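Local coordinates for protein-glutamine gamma-glutamyltransferase (Pseudomonas aeruginosa PAO1, PDB 6G49) that shows transglutaminase activity in vitro through its periplasmic domain, joining protein glutamine and lysine side chains, and is critical for the viability of the bacterium, at residues Q70-A75 with S301-Y306; W120-D125 with A265-G270; P260-A265 with Q297-V302. One frame throughout, in Å; residues are numbered along the deposited sequence.

The three contacts lie in the periplasmic transglutaminase region, around one large antiparallel sheet. Contact 1 and contact 2 have centres about 9 Å apart, contacts 1 and 3 about 10 Å, and contacts 2 and 3 about 15 Å. Strand 72-81 is central: it pairs with 120-124, 261-265 and 267-268, while strand 286-294 pairs with both 261-265 and 298-302. Along the chain, contact 2 is nested within the loop closed by contact 1. Contacts 2 and 3 cross and share Ala265, and contacts 1 and 3 share Ser301 and Val302. The N-terminal strands are thereby built into the same sheet that carries the probable active-site residues His287 and, beyond strand 298-302, Asp303.

Contact 1 (Q70-A75 with S301-Y306); sequences QLYWRA and SVDPTY
Tyr72 and Asp303 carry this contact through one short hydrogen bond. Tyr72 OH donates to Asp303 OD2 at 2.6 Å, and OD2 receives it on its anti lone pair, the one turned away from OD1. The carboxylate oxygen sits in the plane of the phenol ring, at its edge. Tyr72 CE2 is also close to Asp303 OD2, at 3.3 Å. The ring and carboxylate planes stand nearly perpendicular, 85° apart, so there is no stacking between them. The same OD2 is bonded to His287 NE2, which gives this buried oxygen two partners.

At chi1 -176° the Asp303 carboxylate is swung away from its own backbone N and reaches toward the tyrosine. The other oxygen is tied to its own chain. Thr305 N donates to Asp303 OD1 over 3.0 Å and arrives from above the carboxylate plane, 49° out of it. This is an Asx turn. With OD1 and OD2 both bonded, rotation of the carboxylate is restricted. A backbone bond from Tyr306 N to Asp303 O, 3.1 Å, tightens the same turn.

The tyrosine has its own supports. Its ring meets Trp289 edge-to-face, and Ile313 of helix 310-315 touches both Tyr72 and Asp303. Further along, Arg74 NH2 comes only to 4.2 Å from Ser301 OG, too long for a bond. Arg74 NH2 instead forms a salt bridge with Glu291.

Asp303, His287 and Cys243 match the Cys-His-Asp catalytic triad of the transglutaminase-like superfamily, a role assigned by similarity. In that scheme Tyr72 is a second-shell residue. It comes from the strand 72-81 and is well placed to position the aspartate that bonds to the histidine.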
ATOM      1  N   GLN A  70       4.125  -7.068  10.392  1.00 25.35           N
ATOM      2  CA  GLN A  70       2.737  -6.792  10.393  1.00 24.81           C
ATOM      3  C   GLN A  70       2.442  -5.275  10.400  1.00 21.83           C
ATOM      4  O   GLN A  70       1.273  -4.929  10.388  1.00 22.17           O
ATOM      5  CB  GLN A  70       2.101  -7.389  11.653  1.00 27.93           C
ATOM      6  CG  GLN A  70       2.079  -8.917  11.562  1.00 34.48           C
ATOM      7  CD  GLN A  70       1.583  -9.624  12.804  1.00 38.24           C
ATOM      8  OE1 GLN A  70       0.833  -9.083  13.622  1.00 38.44           O
ATOM      9  NE2 GLN A  70       2.008 -10.870  12.934  1.00 41.09           N
ATOM     10  N   LEU A  71       3.463  -4.413  10.545  1.00 20.78           N
ATOM     11  CA  LEU A  71       3.252  -3.003  10.772  1.00 18.80           C
ATOM     12  C   LEU A  71       3.118  -2.268   9.429  1.00 17.49           C
ATOM     13  O   LEU A  71       3.960  -1.461   9.018  1.00 19.95           O
ATOM     14  CB  LEU A  71       4.391  -2.447  11.596  1.00 19.56           C
ATOM     15  CG  LEU A  71       4.510  -3.054  12.993  1.00 19.88           C
ATOM     16  CD1 LEU A  71       5.633  -2.385  13.717  1.00 23.55           C
ATOM     17  CD2 LEU A  71       3.209  -2.916  13.764  1.00 23.35           C
ATOM     18  N   TYR A  72       2.054  -2.611   8.729  1.00 18.62           N
ATOM     19  CA  TYR A  72       1.629  -1.917   7.508  1.00 18.18           C
ATOM     20  C   TYR A  72       0.555  -0.901   7.850  1.00 18.01           C
ATOM     21  O   TYR A  72      -0.616  -1.232   8.026  1.00 19.91           O
ATOM     22  CB  TYR A  72       1.131  -2.913   6.452  1.00 19.99           C
ATOM     23  CG  TYR A  72       2.261  -3.641   5.776  1.00 18.13           C
ATOM     24  CD1 TYR A  72       2.872  -4.727   6.364  1.00 19.61           C
ATOM     25  CD2 TYR A  72       2.683  -3.287   4.502  1.00 19.02           C
ATOM     26  CE1 TYR A  72       3.913  -5.373   5.745  1.00 19.37           C
ATOM     27  CE2 TYR A  72       3.718  -3.951   3.851  1.00 18.88           C
ATOM     28  CZ  TYR A  72       4.329  -5.018   4.486  1.00 18.95           C
ATOM     29  OH  TYR A  72       5.317  -5.676   3.830  1.00 20.89           O
ATOM     30  N   TRP A  73       0.981   0.352   7.927  1.00 17.80           N
ATOM     31  CA  TRP A  73       0.158   1.498   8.259  1.00 17.53           C
ATOM     32  C   TRP A  73      -0.517   2.055   7.005  1.00 17.33           C
ATOM     33  O   TRP A  73       0.135   2.813   6.272  1.00 18.86           O
ATOM     34  CB  TRP A  73       0.942   2.586   8.997  1.00 17.60           C
ATOM     35  CG  TRP A  73       1.760   2.100  10.145  1.00 17.35           C
ATOM     36  CD1 TRP A  73       3.090   1.841  10.135  1.00 19.62           C
ATOM     37  CD2 TRP A  73       1.298   1.757  11.471  1.00 17.07           C
ATOM     38  NE1 TRP A  73       3.493   1.353  11.358  1.00 19.81           N
ATOM     39  CE2 TRP A  73       2.415   1.309  12.179  1.00 17.13           C
ATOM     40  CE3 TRP A  73       0.047   1.801  12.082  1.00 21.49           C
ATOM     41  CZ2 TRP A  73       2.316   0.879  13.507  1.00 19.97           C
ATOM     42  CZ3 TRP A  73      -0.052   1.382  13.393  1.00 21.69           C
ATOM     43  CH2 TRP A  73       1.081   0.966  14.066  1.00 19.78           C
ATOM     44  N   ARG A  74      -1.750   1.633   6.728  1.00 17.61           N
ATOM     45  CA  ARG A  74      -2.482   2.126   5.548  0.54 18.51           C
ATOM     46  C   ARG A  74      -2.810   3.597   5.747  1.00 18.08           C
ATOM     47  O   ARG A  74      -3.287   4.018   6.811  1.00 18.87           O
ATOM     48  CB  ARG A  74      -3.786   1.391   5.228  0.54 19.50           C
ATOM     49  CG  ARG A  74      -4.521   1.899   3.982  0.54 20.36           C
ATOM     50  CD  ARG A  74      -5.815   1.139   3.653  0.54 22.58           C
ATOM     51  NE  ARG A  74      -5.633  -0.296   3.541  0.54 18.48           N
ATOM     52  CZ  ARG A  74      -6.066  -1.036   2.527  0.54 19.06           C
ATOM     53  NH1 ARG A  74      -6.883  -0.479   1.632  0.54 18.89           N
ATOM     54  NH2 ARG A  74      -5.660  -2.291   2.406  0.54 17.91           N
ATOM     55  N   ALA A  75      -2.563   4.398   4.690  1.00 17.79           N
ATOM     56  CA  ALA A  75      -3.037   5.776   4.589  1.00 17.35           C
ATOM     57  C   ALA A  75      -4.151   5.903   3.576  1.00 19.54           C
ATOM     58  O   ALA A  75      -5.237   6.427   3.885  1.00 20.02           O
ATOM     59  CB  ALA A  75      -1.920   6.712   4.263  1.00 18.13           C
ATOM     60  N   SER A 301      -3.698  -8.406   0.665  1.00 21.60           N
ATOM     61  CA  SER A 301      -2.568  -7.522   0.476  1.00 22.33           C
ATOM     62  C   SER A 301      -1.306  -8.336   0.233  1.00 22.70           C
ATOM     63  O   SER A 301      -1.128  -9.406   0.806  1.00 25.09           O
ATOM     64  CB  SER A 301      -2.367  -6.652   1.695  1.00 25.02           C
ATOM     65  OG  SER A 301      -3.514  -5.853   1.929  1.00 31.45           O
ATOM     66  N   VAL A 302      -0.429  -7.803  -0.604  1.00 20.26           N
ATOM     67  CA  VAL A 302       0.824  -8.430  -0.948  0.67 20.44           C
ATOM     68  C   VAL A 302       1.867  -7.323  -1.135  1.00 20.54           C
ATOM     69  O   VAL A 302       1.567  -6.247  -1.609  1.00 20.86           O
ATOM     70  CB  VAL A 302       0.686  -9.322  -2.182  0.67 24.79           C
ATOM     71  CG1 VAL A 302       0.354  -8.550  -3.454  0.67 19.96           C
ATOM     72  CG2 VAL A 302       1.881 -10.220  -2.362  0.67 31.99           C
ATOM     73  N   ASP A 303       3.123  -7.631  -0.786  1.00 21.21           N
ATOM     74  CA  ASP A 303       4.175  -6.605  -0.862  1.00 20.46           C
ATOM     75  C   ASP A 303       5.338  -7.119  -1.686  1.00 20.48           C
ATOM     76  O   ASP A 303       6.148  -7.891  -1.192  1.00 20.44           O
ATOM     77  CB  ASP A 303       4.654  -6.207   0.524  1.00 20.52           C
ATOM     78  CG  ASP A 303       5.666  -5.101   0.464  1.00 19.99           C
ATOM     79  OD1 ASP A 303       6.031  -4.650  -0.653  1.00 22.12           O
ATOM     80  OD2 ASP A 303       6.050  -4.637   1.587  1.00 20.32           O
ATOM     81  N   PRO A 304       5.456  -6.712  -2.963  1.00 19.81           N
ATOM     82  CA  PRO A 304       6.515  -7.210  -3.824  1.00 21.09           C
ATOM     83  C   PRO A 304       7.910  -6.812  -3.336  1.00 21.05           C
ATOM     84  O   PRO A 304       8.883  -7.483  -3.692  1.00 22.11           O
ATOM     85  CB  PRO A 304       6.210  -6.611  -5.214  1.00 22.52           C
ATOM     86  CG  PRO A 304       5.309  -5.461  -4.924  1.00 19.42           C
ATOM     87  CD  PRO A 304       4.520  -5.847  -3.696  1.00 20.97           C
ATOM     88  N   THR A 305       8.001  -5.744  -2.558  1.00 20.81           N
ATOM     89  CA  THR A 305       9.277  -5.260  -2.022  0.57 21.36           C
ATOM     90  C   THR A 305       9.889  -6.375  -1.180  1.00 20.88           C
ATOM     91  O   THR A 305      11.111  -6.502  -1.036  1.00 22.17           O
ATOM     92  CB  THR A 305       9.106  -4.002  -1.160  0.57 20.04           C
ATOM     93  OG1 THR A 305       8.723  -2.914  -1.997  0.57 20.42           O
ATOM     94  CG2 THR A 305      10.356  -3.592  -0.413  0.57 21.73           C
ATOM     95  N   TYR A 306       9.025  -7.137  -0.511  1.00 21.01           N
ATOM     96  CA  TYR A 306       9.498  -8.188   0.387  1.00 22.71           C
ATOM     97  C   TYR A 306      10.362  -9.222  -0.374  1.00 24.18           C
ATOM     98  O   TYR A 306      11.255  -9.863   0.241  1.00 25.23           O
ATOM     99  CB  TYR A 306       8.359  -8.846   1.137  1.00 23.87           C
ATOM    100  CG  TYR A 306       8.846  -9.903   2.104  1.00 26.11           C
ATOM    101  CD1 TYR A 306       9.398  -9.549   3.319  1.00 28.62           C
ATOM    102  CD2 TYR A 306       8.760 -11.252   1.811  1.00 31.98           C
ATOM    103  CE1 TYR A 306       9.883 -10.493   4.204  1.00 32.68           C
ATOM    104  CE2 TYR A 306       9.245 -12.214   2.685  1.00 31.61           C
ATOM    105  CZ  TYR A 306       9.813 -11.837   3.874  1.00 35.66           C
ATOM    106  OH  TYR A 306      10.243 -12.809   4.725  1.00 44.33           O
TER

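Contact 2 (W120-D125 with A265-G270); sequences WLFALD and AGYQGG
Tyr267 OH donates a hydrogen bond to Gln283 OE1, while the edge of the same ring is set against the face of Phe122. The polar end and the apolar edge of the tyrosine thus have separate partners.

The ring pair is T-shaped (edge-to-face). The centroids are 5.2 Å apart and the planes meet at 77°. One atom of the tyrosine does the touching: Tyr267 CE1 lies 3.8 Å from Phe122 CE1 and equally near Phe122 CZ. Tyr267 CE1 stands above the phenylalanine plane, displaced toward the rim, and not over the ring centre. Phe122 CD1 is a little farther from it, at 4.0 Å. The carbonyl oxygen of Trp120 lies over the opposite face of Phe122, also near the rim. Phe122 CG lies beside its backbone N (chi1 -47°), and this brings the ring up to the tyrosine.

Both residues are buried. The side chains of Tyr267 and the probable active-site His287 are about 6 Å apart. Strand 72-81 runs between the two segments and pairs with each. Trp73 of that strand shares backbone bonds with Tyr267, and Ala75 packs on Phe122. Phe57 meets the phenylalanine ring, and Met113 of strand 107-113 also touches Phe122. The aromatic pair therefore spans strand 72-81, linking strand 120-124 with strand 267-268, just after the chain turns a corner at Gly266.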
ATOM      1  N   TRP A 120      -6.258  11.937   5.790  1.00 23.30           N
ATOM      2  CA  TRP A 120      -6.127  10.503   5.968  0.66 20.15           C
ATOM      3  C   TRP A 120      -5.564  10.236   7.359  1.00 21.02           C
ATOM      4  O   TRP A 120      -4.556  10.886   7.711  1.00 22.87           O
ATOM      5  CB  TRP A 120      -5.206   9.885   4.895  0.66 17.86           C
ATOM      6  CG  TRP A 120      -5.592  10.401   3.539  0.66 18.27           C
ATOM      7  CD1 TRP A 120      -6.858  10.455   3.029  0.66 19.22           C
ATOM      8  CD2 TRP A 120      -4.724  10.950   2.527  0.66 19.99           C
ATOM      9  NE1 TRP A 120      -6.834  11.016   1.777  0.66 20.83           N
ATOM     10  CE2 TRP A 120      -5.548  11.343   1.443  0.66 20.15           C
ATOM     11  CE3 TRP A 120      -3.343  11.151   2.413  0.66 17.63           C
ATOM     12  CZ2 TRP A 120      -5.038  11.933   0.286  0.66 22.69           C
ATOM     13  CZ3 TRP A 120      -2.838  11.780   1.291  0.66 24.27           C
ATOM     14  CH2 TRP A 120      -3.676  12.165   0.235  0.66 23.24           C
ATOM     15  N   LEU A 121      -6.184   9.332   8.113  1.00 21.17           N
ATOM     16  CA  LEU A 121      -5.572   8.868   9.354  1.00 19.30           C
ATOM     17  C   LEU A 121      -4.869   7.546   9.052  1.00 20.05           C
ATOM     18  O   LEU A 121      -5.366   6.676   8.302  1.00 24.95           O
ATOM     19  CB  LEU A 121      -6.646   8.680  10.420  1.00 19.87           C
ATOM     20  CG  LEU A 121      -7.440   9.920  10.835  1.00 23.37           C
ATOM     21  CD1 LEU A 121      -8.160   9.665  12.148  1.00 25.55           C
ATOM     22  CD2 LEU A 121      -6.616  11.166  10.888  1.00 25.97           C
ATOM     23  N   PHE A 122      -3.708   7.379   9.657  1.00 17.71           N
ATOM     24  CA  PHE A 122      -2.918   6.185   9.446  1.00 18.24           C
ATOM     25  C   PHE A 122      -3.365   5.082  10.407  1.00 19.72           C
ATOM     26  O   PHE A 122      -3.551   5.341  11.614  1.00 21.35           O
ATOM     27  CB  PHE A 122      -1.445   6.501   9.666  1.00 19.36           C
ATOM     28  CG  PHE A 122      -0.966   7.744   8.981  1.00 18.94           C
ATOM     29  CD1 PHE A 122      -1.148   7.900   7.619  1.00 20.66           C
ATOM     30  CD2 PHE A 122      -0.431   8.806   9.699  1.00 20.55           C
ATOM     31  CE1 PHE A 122      -0.809   9.078   7.003  1.00 20.08           C
ATOM     32  CE2 PHE A 122       0.025   9.926   9.036  1.00 20.72           C
ATOM     33  CZ  PHE A 122      -0.154  10.059   7.682  1.00 20.65           C
ATOM     34  N   ALA A 123      -3.490   3.848   9.930  1.00 17.60           N
ATOM     35  CA  ALA A 123      -3.896   2.758  10.801  1.00 17.09           C
ATOM     36  C   ALA A 123      -3.651   1.433  10.107  1.00 20.31           C
ATOM     37  O   ALA A 123      -3.762   1.340   8.869  1.00 19.01           O
ATOM     38  CB  ALA A 123      -5.371   2.873  11.137  1.00 19.21           C
ATOM     39  N   LEU A 124      -3.451   0.380  10.900  1.00 18.80           N
ATOM     40  CA  LEU A 124      -3.424  -0.987  10.365  1.00 18.17           C
ATOM     41  C   LEU A 124      -4.825  -1.353   9.867  1.00 19.25           C
ATOM     42  O   LEU A 124      -5.856  -1.053  10.466  1.00 21.19           O
ATOM     43  CB  LEU A 124      -3.024  -1.982  11.457  1.00 20.11           C
ATOM     44  CG  LEU A 124      -1.745  -1.703  12.230  1.00 20.90           C
ATOM     45  CD1 LEU A 124      -1.623  -2.723  13.344  1.00 24.12           C
ATOM     46  CD2 LEU A 124      -0.486  -1.749  11.341  1.00 19.13           C
ATOM     47  N   ASP A 125      -4.858  -2.011   8.702  1.00 22.54           N
ATOM     48  CA  ASP A 125      -6.121  -2.496   8.132  0.50 21.67           C
ATOM     49  C   ASP A 125      -6.667  -3.612   9.043  1.00 23.48           C
ATOM     50  O   ASP A 125      -5.906  -4.287   9.708  1.00 22.91           O
ATOM     51  CB  ASP A 125      -5.853  -3.000   6.698  0.50 22.36           C
ATOM     52  CG  ASP A 125      -7.036  -3.031   5.753  0.50 20.84           C
ATOM     53  OD1 ASP A 125      -7.875  -2.141   5.833  0.50 20.66           O
ATOM     54  OD2 ASP A 125      -7.063  -3.951   4.893  0.50 25.85           O
ATOM     55  N   ALA A 265      -0.905   2.915  -0.236  1.00 17.17           N
ATOM     56  CA  ALA A 265       0.157   3.793   0.197  1.00 17.04           C
ATOM     57  C   ALA A 265       0.010   4.058   1.702  1.00 17.17           C
ATOM     58  O   ALA A 265      -1.089   4.173   2.233  1.00 17.68           O
ATOM     59  CB  ALA A 265       0.087   5.102  -0.520  1.00 20.05           C
ATOM     60  N   GLY A 266       1.145   4.185   2.354  1.00 16.31           N
ATOM     61  CA  GLY A 266       1.180   4.461   3.799  1.00 17.29           C
ATOM     62  C   GLY A 266       2.598   4.395   4.294  1.00 17.22           C
ATOM     63  O   GLY A 266       3.486   4.953   3.684  1.00 17.36           O
ATOM     64  N   TYR A 267       2.793   3.697   5.411  1.00 15.97           N
ATOM     65  CA  TYR A 267       4.095   3.562   6.018  1.00 16.80           C
ATOM     66  C   TYR A 267       4.261   2.094   6.410  1.00 16.97           C
ATOM     67  O   TYR A 267       3.250   1.418   6.640  1.00 18.36           O
ATOM     68  CB  TYR A 267       4.210   4.442   7.271  1.00 17.79           C
ATOM     69  CG  TYR A 267       4.081   5.909   6.990  1.00 16.94           C
ATOM     70  CD1 TYR A 267       2.840   6.514   6.849  1.00 17.28           C
ATOM     71  CD2 TYR A 267       5.221   6.652   6.726  1.00 16.54           C
ATOM     72  CE1 TYR A 267       2.726   7.862   6.509  1.00 17.59           C
ATOM     73  CE2 TYR A 267       5.119   7.993   6.372  1.00 17.87           C
ATOM     74  CZ  TYR A 267       3.874   8.577   6.244  1.00 19.42           C
ATOM     75  OH  TYR A 267       3.801   9.894   5.908  1.00 21.26           O
ATOM     76  N   GLN A 268       5.510   1.638   6.516  1.00 17.16           N
ATOM     77  CA  GLN A 268       5.746   0.278   6.984  1.00 18.99           C
ATOM     78  C   GLN A 268       6.835   0.356   8.060  1.00 18.97           C
ATOM     79  O   GLN A 268       7.912   0.825   7.749  1.00 22.14           O
ATOM     80  CB  GLN A 268       6.108  -0.673   5.850  1.00 18.89           C
ATOM     81  CG  GLN A 268       5.921  -2.129   6.193  1.00 18.18           C
ATOM     82  CD  GLN A 268       6.871  -2.712   7.208  1.00 24.37           C
ATOM     83  OE1 GLN A 268       8.011  -2.320   7.266  1.00 24.75           O
ATOM     84  NE2 GLN A 268       6.388  -3.710   7.946  1.00 23.65           N
ATOM     85  N   GLY A 269       6.512  -0.236   9.211  1.00 19.66           N
ATOM     86  CA  GLY A 269       7.503  -0.426  10.258  1.00 22.24           C
ATOM     87  C   GLY A 269       7.374   0.632  11.327  1.00 19.75           C
ATOM     88  O   GLY A 269       6.325   0.913  11.854  1.00 21.00           O
ATOM     89  N   GLY A 270       8.526   1.150  11.720  1.00 19.45           N
ATOM     90  CA  GLY A 270       8.609   2.128  12.779  1.00 22.71           C
ATOM     91  C   GLY A 270       9.843   1.896  13.635  1.00 27.81           C
ATOM     92  O   GLY A 270      10.495   0.878  13.539  1.00 27.72           O
TER

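Contact 3 (P260-A265 with Q297-V302); sequences PARVVA and QGWLSV
Arg262 has CG between its backbone N and carbonyl carbon (chi1 56°), and from CG to NE its chain runs extended. Trp299 holds CG beside its own backbone N. Together these torsions lay the guanidinium flat on the indole, with the planes only 13° apart.

The stack is close and nearly parallel. Arg262 CZ is 3.7 Å from the centroid of the six-membered ring of Trp299 and 18° off the ring normal. It is therefore a cation-pi contact over the face. Arg262 NH2 lies over the centre of the indole, 3.4 Å from Trp299 CE2. Arg262 NH1 lies over the same face, toward the outer rim, 3.6 Å from Trp299 CZ2. The far edge of the indole is packed by the backbone: Ala261 CA is 4.2 Å from Trp299 CZ3, near the ring plane. Pro260 CB adds a looser apolar touch, 4.5 Å from Trp299 CH2.

The guanidinium is also held by acids. Arg262 NE makes a salt bridge with Glu291 and Arg262 NH1 with Glu79. Glu291 and Glu79 probably offset the buried positive charge and limit rotation of the guanidinium; Glu165 instead holds the indole through Trp299 NE1. Trp293 adds an edge-to-face contact with Trp299.

Strand 286-294 pairs with both strands, so the stack bridges over it, from strand 261-265 to strand 298-302. It is a cation-pi stack on one face of the antiparallel sheet in the transglutaminase-like core, away from the annotated active-site residues.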
ATOM      1  N   PRO A 260      -8.473  -7.609 -10.416  1.00 18.85           N
ATOM      2  CA  PRO A 260      -8.610  -6.254  -9.885  1.00 18.02           C
ATOM      3  C   PRO A 260      -7.532  -6.051  -8.807  1.00 15.97           C
ATOM      4  O   PRO A 260      -7.294  -6.950  -8.005  1.00 18.13           O
ATOM      5  CB  PRO A 260     -10.024  -6.223  -9.303  1.00 19.15           C
ATOM      6  CG  PRO A 260     -10.723  -7.388  -9.999  1.00 18.76           C
ATOM      7  CD  PRO A 260      -9.653  -8.456 -10.106  1.00 18.99           C
ATOM      8  N   ALA A 261      -6.866  -4.897  -8.894  1.00 17.67           N
ATOM      9  CA  ALA A 261      -5.712  -4.634  -8.008  1.00 17.62           C
ATOM     10  C   ALA A 261      -5.573  -3.142  -7.847  1.00 18.44           C
ATOM     11  O   ALA A 261      -5.921  -2.378  -8.754  1.00 18.17           O
ATOM     12  CB  ALA A 261      -4.455  -5.233  -8.589  1.00 18.77           C
ATOM     13  N   ARG A 262      -4.981  -2.713  -6.705  1.00 16.63           N
ATOM     14  CA  ARG A 262      -4.766  -1.296  -6.489  1.00 18.08           C
ATOM     15  C   ARG A 262      -3.503  -1.159  -5.632  1.00 16.01           C
ATOM     16  O   ARG A 262      -3.076  -2.124  -4.992  1.00 17.73           O
ATOM     17  CB  ARG A 262      -5.975  -0.570  -5.884  1.00 17.82           C
ATOM     18  CG  ARG A 262      -6.462  -1.175  -4.577  1.00 17.26           C
ATOM     19  CD  ARG A 262      -7.784  -0.549  -4.151  1.00 17.81           C
ATOM     20  NE  ARG A 262      -8.327  -1.256  -3.010  1.00 18.41           N
ATOM     21  CZ  ARG A 262      -9.631  -1.368  -2.701  1.00 21.14           C
ATOM     22  NH1 ARG A 262     -10.562  -0.773  -3.456  1.00 17.79           N
ATOM     23  NH2 ARG A 262      -9.982  -2.072  -1.621  1.00 19.51           N
ATOM     24  N   VAL A 263      -2.919   0.022  -5.735  1.00 17.53           N
ATOM     25  CA  VAL A 263      -1.762   0.365  -4.888  1.00 15.23           C
ATOM     26  C   VAL A 263      -2.262   0.889  -3.554  1.00 17.67           C
ATOM     27  O   VAL A 263      -3.167   1.747  -3.481  1.00 18.04           O
ATOM     28  CB  VAL A 263      -0.866   1.378  -5.628  1.00 17.55           C
ATOM     29  CG1 VAL A 263       0.204   1.951  -4.706  1.00 18.57           C
ATOM     30  CG2 VAL A 263      -0.263   0.763  -6.884  1.00 19.43           C
ATOM     31  N   VAL A 264      -1.636   0.396  -2.492  1.00 16.31           N
ATOM     32  CA  VAL A 264      -1.888   0.872  -1.127  1.00 16.28           C
ATOM     33  C   VAL A 264      -0.668   1.719  -0.738  1.00 17.99           C
ATOM     34  O   VAL A 264       0.454   1.247  -0.869  1.00 17.95           O
ATOM     35  CB  VAL A 264      -2.107  -0.288  -0.147  1.00 18.11           C
ATOM     36  CG1 VAL A 264      -2.546   0.236   1.219  1.00 18.73           C
ATOM     37  CG2 VAL A 264      -3.180  -1.249  -0.655  1.00 18.72           C
ATOM     38  N   ALA A 265      -0.905   2.915  -0.236  1.00 17.17           N
ATOM     39  CA  ALA A 265       0.157   3.793   0.197  1.00 17.04           C
ATOM     40  C   ALA A 265       0.010   4.058   1.702  1.00 17.17           C
ATOM     41  O   ALA A 265      -1.089   4.173   2.233  1.00 17.68           O
ATOM     42  CB  ALA A 265       0.087   5.102  -0.520  1.00 20.05           C
ATOM     43  N   GLN A 297     -12.574 -14.854  -1.235  1.00 29.18           N
ATOM     44  CA  GLN A 297     -11.504 -14.439  -0.338  1.00 28.85           C
ATOM     45  C   GLN A 297     -11.480 -12.910  -0.158  1.00 24.42           C
ATOM     46  O   GLN A 297     -10.917 -12.425   0.844  1.00 27.78           O
ATOM     47  CB  GLN A 297     -10.194 -15.031  -0.828  1.00 35.35           C
ATOM     48  CG  GLN A 297     -10.219 -16.560  -0.789  1.00 45.79           C
ATOM     49  CD  GLN A 297      -8.854 -17.115  -1.098  1.00 59.86           C
ATOM     50  OE1 GLN A 297      -7.906 -16.943  -0.333  1.00 67.28           O
ATOM     51  NE2 GLN A 297      -8.737 -17.773  -2.239  1.00 73.96           N
ATOM     52  N   GLY A 298     -12.044 -12.181  -1.124  1.00 24.09           N
ATOM     53  CA  GLY A 298     -12.031 -10.754  -1.122  1.00 23.58           C
ATOM     54  C   GLY A 298     -10.626 -10.208  -1.372  1.00 22.31           C
ATOM     55  O   GLY A 298      -9.836 -10.795  -2.146  1.00 21.50           O
ATOM     56  N   TRP A 299     -10.364  -9.026  -0.790  1.00 21.72           N
ATOM     57  CA  TRP A 299      -9.064  -8.335  -1.013  1.00 20.45           C
ATOM     58  C   TRP A 299      -7.989  -8.985  -0.140  1.00 20.84           C
ATOM     59  O   TRP A 299      -8.204  -9.197   1.058  1.00 22.22           O
ATOM     60  CB  TRP A 299      -9.169  -6.852  -0.720  1.00 19.85           C
ATOM     61  CG  TRP A 299     -10.048  -6.056  -1.637  1.00 18.64           C
ATOM     62  CD1 TRP A 299     -11.357  -5.729  -1.458  1.00 20.36           C
ATOM     63  CD2 TRP A 299      -9.679  -5.496  -2.903  1.00 17.53           C
ATOM     64  NE1 TRP A 299     -11.816  -5.008  -2.529  1.00 20.43           N
ATOM     65  CE2 TRP A 299     -10.821  -4.868  -3.451  1.00 19.65           C
ATOM     66  CE3 TRP A 299      -8.485  -5.496  -3.653  1.00 16.80           C
ATOM     67  CZ2 TRP A 299     -10.767  -4.119  -4.635  1.00 18.35           C
ATOM     68  CZ3 TRP A 299      -8.474  -4.812  -4.852  1.00 19.96           C
ATOM     69  CH2 TRP A 299      -9.590  -4.145  -5.344  1.00 20.01           C
ATOM     70  N   LEU A 300      -6.818  -9.234  -0.731  1.00 20.85           N
ATOM     71  CA  LEU A 300      -5.641  -9.689  -0.020  1.00 23.66           C
ATOM     72  C   LEU A 300      -4.479  -8.773  -0.358  1.00 20.39           C
ATOM     73  O   LEU A 300      -4.284  -8.398  -1.518  1.00 19.15           O
ATOM     74  CB  LEU A 300      -5.299 -11.124  -0.416  1.00 24.89           C
ATOM     75  CG  LEU A 300      -6.360 -12.187  -0.045  1.00 26.73           C
ATOM     76  CD1 LEU A 300      -5.943 -13.516  -0.616  1.00 30.41           C
ATOM     77  CD2 LEU A 300      -6.581 -12.259   1.450  1.00 27.81           C
ATOM     78  N   SER A 301      -3.698  -8.406   0.665  1.00 21.60           N
ATOM     79  CA  SER A 301      -2.568  -7.522   0.476  1.00 22.33           C
ATOM     80  C   SER A 301      -1.306  -8.336   0.233  1.00 22.70           C
ATOM     81  O   SER A 301      -1.128  -9.406   0.806  1.00 25.09           O
ATOM     82  CB  SER A 301      -2.367  -6.652   1.695  1.00 25.02           C
ATOM     83  OG  SER A 301      -3.514  -5.853   1.929  1.00 31.45           O
ATOM     84  N   VAL A 302      -0.429  -7.803  -0.604  1.00 20.26           N
ATOM     85  CA  VAL A 302       0.824  -8.430  -0.948  0.67 20.44           C
ATOM     86  C   VAL A 302       1.867  -7.323  -1.135  1.00 20.54           C
ATOM     87  O   VAL A 302       1.567  -6.247  -1.609  1.00 20.86           O
ATOM     88  CB  VAL A 302       0.686  -9.322  -2.182  0.67 24.79           C
ATOM     89  CG1 VAL A 302       0.354  -8.550  -3.454  0.67 19.96           C
ATOM     90  CG2 VAL A 302       1.881 -10.220  -2.362  0.67 31.99           C
TER